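Local coordinates for malonyl CoA-acyl carrier protein transacylase (Mycobacterium tuberculosis, PDB 2QC3) that transfers the malonyl group from malonyl-CoA to holo acyl carrier protein, supplying malonyl-ACP for fatty acid biosynthesis, at residues A[201-206]-A[243-248]; A[213-218]-A[232-237]. All blocks are in the same frame, centred on the assembly; numbering follows the deposited sequence.

Contact 1 (A[201-206]-A[243-248]); sequences PALDGF and SQLTQP
Leu-203 and Leu-245 come closest, with their CA atoms 6.9 Å apart, where the N-terminal part of helix 203-211 meets the loop that follows helix 234-243. The backbones exchange no bonds here. Side chains fill the space between them.

Leu-245 does most of the touching. Its CG lies anti to the backbone N (chi1 -156°), and the branched end reaches across to the helix. Methyl CD2 enters between three residues. It lies 3.8 Å from CB of Ala-202 and also rests against the peptide that joins Ala-202 to Leu-203, 3.6 Å from Leu-203 N. On the side toward the next turn, the same methyl is 3.7 Å from CB of Phe-206. It meets the Phe-206 ring obliquely, and Leu-245 CD1 reaches the ring at CD2, 4.0 Å away. The two leucines run past each other in opposite directions, with their CD2 methyls 3.9 Å apart. Thr-246 adds a second apolar touch. Its methyl CG2 comes to 4.1 Å from CG of Leu-203, and the two side chains cross at about a right angle.

The loop holds its own shape with turn bonds. Thr-246 N donates to Ser-243 O, and Gln-247 N to Gln-244 O. The packing lies close to the probable catalytic site: the side chain of Leu-245 is about 6 Å from that of His-195, an active-site residue by similarity, whose ND1 is hydrogen-bonded to Gln-244 O.

Helix 107-125 borders the contact through Glu-120 at Ala-202 and through Leu-113 and Arg-117 at Phe-206, while helix 234-243 adds Leu-241 against Phe-206 and Val-242 against Leu-203. Beyond the loop the chain enters strand 249-250, at an edge of the mixed sheet.

Contact 2 (A[213-218]-A[232-237]); sequences IATADP and TSAAAA
Asp-217 and Ala-234 are joined by a hydrogen bond at the start of helix 234-243. Their CA atoms are 4.4 Å apart. The extended chain at 215-218 runs nearly opposite to 232-234.

The side chain of Asp-217 makes the bond. CB leaves the backbone alongside the other segment, and CG stands anti to the carbonyl carbon (chi1 -77°). This brings the carboxylate round to the helix start, with CG 3.9 Å from Ala-234 N. At the tip, OD2 accepts from Ala-234 N at 2.8 Å. The bond is fairly straight (165°). It uses the anti side of OD2 and lies 21° out of the carboxylate plane. OD2 also lies 3.4 Å from CA of Ser-233. The other oxygen, OD1, takes a weak bond from a water that also donates weakly to Thr-232 O.

Ser-233 is the N-cap, and its OG accepts from Ala-236 N at 3.1 Å. Two side chains thus satisfy amides of the first turn, one from within the helix start and one from the facing loop. The negative carboxylate probably also interacts favourably with the helix dipole. Ala-234 turns its methyl to the loop, where CB lies 3.4 Å from OG1 of Thr-215 and 3.5 Å from O of Ala-216. Further along, the Pro-218 ring rests against the Thr-232 backbone, with CD 3.6 Å from Thr-232 O.

This is a surface contact away from the active site. Val-104 lies beside it, hydrogen-bonded backbone to backbone with Ala-216 and touching Pro-218, and Ile-105 meets Thr-215. The loop leads from helix 203-211 to strand 221-222, an edge strand of the parallel sheet, while Tyr-99 of helix 94-101 hydrogen-bonds to Ala-237 O in the first turn of helix 234-243.

How the contacts relate
From the N terminus, the chain first passes through 201-206 and along helix 203-211. It then reaches 213-218, the first side of contact 2. Strand 221-222 follows, and the chain returns at 232-237 to close this short loop. Helix 234-243 carries it on to 243-248, where contact 1 closes the longer loop. Contact 2 therefore nests within contact 1, and the two do not cross. Their centres are 18 Å apart and their nearest atoms about 7 Å. Between them they tie the two ends of helix 234-243 to the chain around helix 203-211: contact 2 at the N-terminal end, contact 1 just past the C-terminal end.

Contact 1 (A[201-206]-A[243-248])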
loop_
_atom_site.group_PDB
_atom_site.type_symbol
_atom_site.label_atom_id
_atom_site.label_comp_id
_atom_site.label_asym_id
_atom_site.label_seq_id
_atom_site.Cartn_x
_atom_site.Cartn_y
_atom_site.Cartn_z
ATOM N N PRO A 201 17.591 5.966 6.064
ATOM C CA PRO A 201 18.680 5.665 5.128
ATOM C C PRO A 201 18.219 5.224 3.739
ATOM O O PRO A 201 19.010 5.187 2.795
ATOM C CB PRO A 201 19.499 4.601 5.866
ATOM C CG PRO A 201 18.521 3.983 6.817
ATOM C CD PRO A 201 17.684 5.138 7.279
ATOM N N ALA A 202 16.934 4.914 3.605
ATOM C CA ALA A 202 16.391 4.499 2.314
ATOM C C ALA A 202 15.949 5.699 1.471
ATOM O O ALA A 202 15.720 5.565 0.270
ATOM C CB ALA A 202 15.208 3.548 2.523
ATOM N N LEU A 203 15.840 6.868 2.102
ATOM C CA LEU A 203 15.406 8.084 1.411
ATOM C C LEU A 203 16.221 8.480 0.186
ATOM O O LEU A 203 15.658 8.766 -0.866
ATOM C CB LEU A 203 15.375 9.273 2.377
ATOM C CG LEU A 203 14.141 9.436 3.261
ATOM C CD1 LEU A 203 14.323 10.608 4.217
ATOM C CD2 LEU A 203 12.924 9.640 2.377
ATOM N N ASP A 204 17.541 8.508 0.328
ATOM C CA ASP A 204 18.421 8.897 -0.771
ATOM C C ASP A 204 18.158 8.144 -2.062
ATOM O O ASP A 204 17.936 8.748 -3.111
ATOM C CB ASP A 204 19.888 8.718 -0.367
ATOM C CG ASP A 204 20.391 9.849 0.503
ATOM O OD1 ASP A 204 21.570 9.814 0.905
ATOM O OD2 ASP A 204 19.608 10.780 0.781
ATOM N N GLY A 205 18.191 6.820 -1.980
ATOM C CA GLY A 205 17.964 6.007 -3.153
ATOM C C GLY A 205 16.550 6.142 -3.676
ATOM O O GLY A 205 16.334 6.262 -4.884
ATOM N N PHE A 206 15.578 6.125 -2.770
ATOM C CA PHE A 206 14.185 6.246 -3.172
ATOM C C PHE A 206 13.933 7.625 -3.775
ATOM O O PHE A 206 13.266 7.756 -4.801
ATOM C CB PHE A 206 13.265 6.015 -1.967
ATOM C CG PHE A 206 11.810 5.908 -2.326
ATOM C CD1 PHE A 206 11.386 5.014 -3.310
ATOM C CD2 PHE A 206 10.861 6.694 -1.682
ATOM C CE1 PHE A 206 10.031 4.905 -3.646
ATOM C CE2 PHE A 206 9.504 6.592 -2.012
ATOM C CZ PHE A 206 9.093 5.692 -2.999
ATOM N N SER A 243 8.564 11.409 0.861
ATOM C CA SER A 243 8.515 11.706 2.281
ATOM C C SER A 243 7.783 10.635 3.101
ATOM O O SER A 243 8.160 10.359 4.238
ATOM C CB SER A 243 7.866 13.078 2.486
ATOM O OG SER A 243 7.848 13.421 3.851
ATOM N N GLN A 244 6.752 10.021 2.528
ATOM C CA GLN A 244 6.002 8.989 3.238
ATOM C C GLN A 244 6.870 7.819 3.668
ATOM O O GLN A 244 6.484 7.030 4.533
ATOM C CB GLN A 244 4.846 8.466 2.373
ATOM C CG GLN A 244 3.581 9.270 2.526
ATOM C CD GLN A 244 3.161 9.374 3.973
ATOM O OE1 GLN A 244 2.777 8.385 4.605
ATOM N NE2 GLN A 244 3.247 10.570 4.511
ATOM N N LEU A 245 8.046 7.707 3.061
ATOM C CA LEU A 245 8.957 6.626 3.382
ATOM C C LEU A 245 9.223 6.540 4.882
ATOM O O LEU A 245 9.277 5.456 5.447
ATOM C CB LEU A 245 10.273 6.817 2.625
ATOM C CG LEU A 245 11.104 5.555 2.389
ATOM C CD1 LEU A 245 10.274 4.539 1.606
ATOM C CD2 LEU A 245 12.366 5.905 1.607
ATOM N N THR A 246 9.366 7.689 5.529
ATOM C CA THR A 246 9.644 7.727 6.962
ATOM C C THR A 246 8.482 8.284 7.777
ATOM O O THR A 246 8.629 8.543 8.971
ATOM C CB THR A 246 10.886 8.603 7.256
ATOM O OG1 THR A 246 10.636 9.943 6.809
ATOM C CG2 THR A 246 12.113 8.058 6.535
ATOM N N GLN A 247 7.330 8.461 7.141
ATOM C CA GLN A 247 6.169 9.024 7.826
ATOM C C GLN A 247 5.012 8.047 8.032
ATOM O O GLN A 247 4.819 7.126 7.248
ATOM C CB GLN A 247 5.654 10.242 7.049
ATOM C CG GLN A 247 6.673 11.363 6.920
ATOM C CD GLN A 247 7.093 11.904 8.269
ATOM O OE1 GLN A 247 6.292 12.512 8.985
ATOM N NE2 GLN A 247 8.354 11.679 8.632
ATOM N N PRO A 248 4.228 8.251 9.099
ATOM C CA PRO A 248 3.079 7.400 9.420
ATOM C C PRO A 248 2.042 7.350 8.295
ATOM O O PRO A 248 1.854 8.316 7.553
ATOM C CB PRO A 248 2.503 8.053 10.674
ATOM C CG PRO A 248 3.725 8.646 11.328
ATOM C CD PRO A 248 4.455 9.247 10.162
#

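Contact 2 (A[213-218]-A[232-237])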
loop_
_atom_site.group_PDB
_atom_site.type_symbol
_atom_site.label_atom_id
_atom_site.label_comp_id
_atom_site.label_asym_id
_atom_site.label_seq_id
_atom_site.Cartn_x
_atom_site.Cartn_y
_atom_site.Cartn_z
ATOM N N ILE A 213 11.956 9.865 -12.675
ATOM C CA ILE A 213 10.795 9.296 -13.351
ATOM C C ILE A 213 9.929 10.387 -13.973
ATOM O O ILE A 213 9.765 11.455 -13.391
ATOM C CB ILE A 213 9.924 8.492 -12.352
ATOM C CG1 ILE A 213 10.712 7.291 -11.830
ATOM C CG2 ILE A 213 8.635 8.038 -13.015
ATOM C CD1 ILE A 213 10.024 6.575 -10.677
ATOM N N ALA A 214 9.379 10.113 -15.152
ATOM C CA ALA A 214 8.501 11.064 -15.826
ATOM C C ALA A 214 7.147 11.034 -15.120
ATOM O O ALA A 214 6.582 9.964 -14.890
ATOM C CB ALA A 214 8.333 10.684 -17.305
ATOM N N THR A 215 6.626 12.205 -14.780
ATOM C CA THR A 215 5.349 12.285 -14.086
ATOM C C THR A 215 4.340 13.186 -14.786
ATOM O O THR A 215 4.660 13.880 -15.748
ATOM C CB THR A 215 5.536 12.816 -12.653
ATOM O OG1 THR A 215 6.048 14.154 -12.705
ATOM C CG2 THR A 215 6.511 11.931 -11.877
ATOM N N ALA A 216 3.110 13.158 -14.288
ATOM C CA ALA A 216 2.033 13.974 -14.830
ATOM C C ALA A 216 1.064 14.276 -13.697
ATOM O O ALA A 216 1.006 13.538 -12.710
ATOM C CB ALA A 216 1.322 13.228 -15.945
ATOM N N ASP A 217 0.317 15.367 -13.821
ATOM C CA ASP A 217 -0.651 15.720 -12.791
ATOM C C ASP A 217 -1.666 14.588 -12.768
ATOM O O ASP A 217 -1.978 14.015 -13.803
ATOM C CB ASP A 217 -1.329 17.055 -13.128
ATOM C CG ASP A 217 -0.435 18.253 -12.834
ATOM O OD1 ASP A 217 -0.754 19.371 -13.292
ATOM O OD2 ASP A 217 0.582 18.073 -12.135
ATOM N N PRO A 218 -2.176 14.236 -11.583
ATOM C CA PRO A 218 -3.155 13.149 -11.503
ATOM C C PRO A 218 -4.410 13.398 -12.330
ATOM O O PRO A 218 -4.919 14.517 -12.388
ATOM C CB PRO A 218 -3.443 13.053 -10.000
ATOM C CG PRO A 218 -3.181 14.439 -9.508
ATOM C CD PRO A 218 -1.932 14.825 -10.256
ATOM N N THR A 232 -2.741 17.314 -5.678
ATOM C CA THR A 232 -3.221 17.791 -6.967
ATOM C C THR A 232 -2.209 18.018 -8.081
ATOM O O THR A 232 -2.597 18.256 -9.227
ATOM C CB THR A 232 -4.004 19.090 -6.760
ATOM O OG1 THR A 232 -3.135 20.078 -6.190
ATOM C CG2 THR A 232 -5.170 18.849 -5.800
ATOM N N SER A 233 -0.921 17.968 -7.760
ATOM C CA SER A 233 0.098 18.171 -8.783
ATOM C C SER A 233 1.122 17.050 -8.756
ATOM O O SER A 233 1.361 16.441 -7.713
ATOM C CB SER A 233 0.814 19.512 -8.580
ATOM O OG SER A 233 1.636 19.483 -7.427
ATOM N N ALA A 234 1.723 16.783 -9.911
ATOM C CA ALA A 234 2.735 15.745 -10.029
ATOM C C ALA A 234 3.818 15.935 -8.972
ATOM O O ALA A 234 4.169 14.999 -8.248
ATOM C CB ALA A 234 3.358 15.786 -11.421
ATOM N N ALA A 235 4.339 17.156 -8.886
ATOM C CA ALA A 235 5.398 17.472 -7.938
ATOM C C ALA A 235 4.965 17.242 -6.496
ATOM O O ALA A 235 5.694 16.631 -5.714
ATOM C CB ALA A 235 5.856 18.919 -8.124
ATOM N N ALA A 236 3.786 17.740 -6.140
ATOM C CA ALA A 236 3.293 17.570 -4.778
ATOM C C ALA A 236 3.144 16.091 -4.464
ATOM O O ALA A 236 3.558 15.625 -3.405
ATOM C CB ALA A 236 1.954 18.285 -4.603
ATOM N N ALA A 237 2.553 15.348 -5.391
ATOM C CA ALA A 237 2.354 13.917 -5.198
ATOM C C ALA A 237 3.677 13.171 -5.009
ATOM O O ALA A 237 3.822 12.381 -4.075
ATOM C CB ALA A 237 1.602 13.332 -6.386
HETATM O O HOH W 1 -2.246 21.125 -10.866
#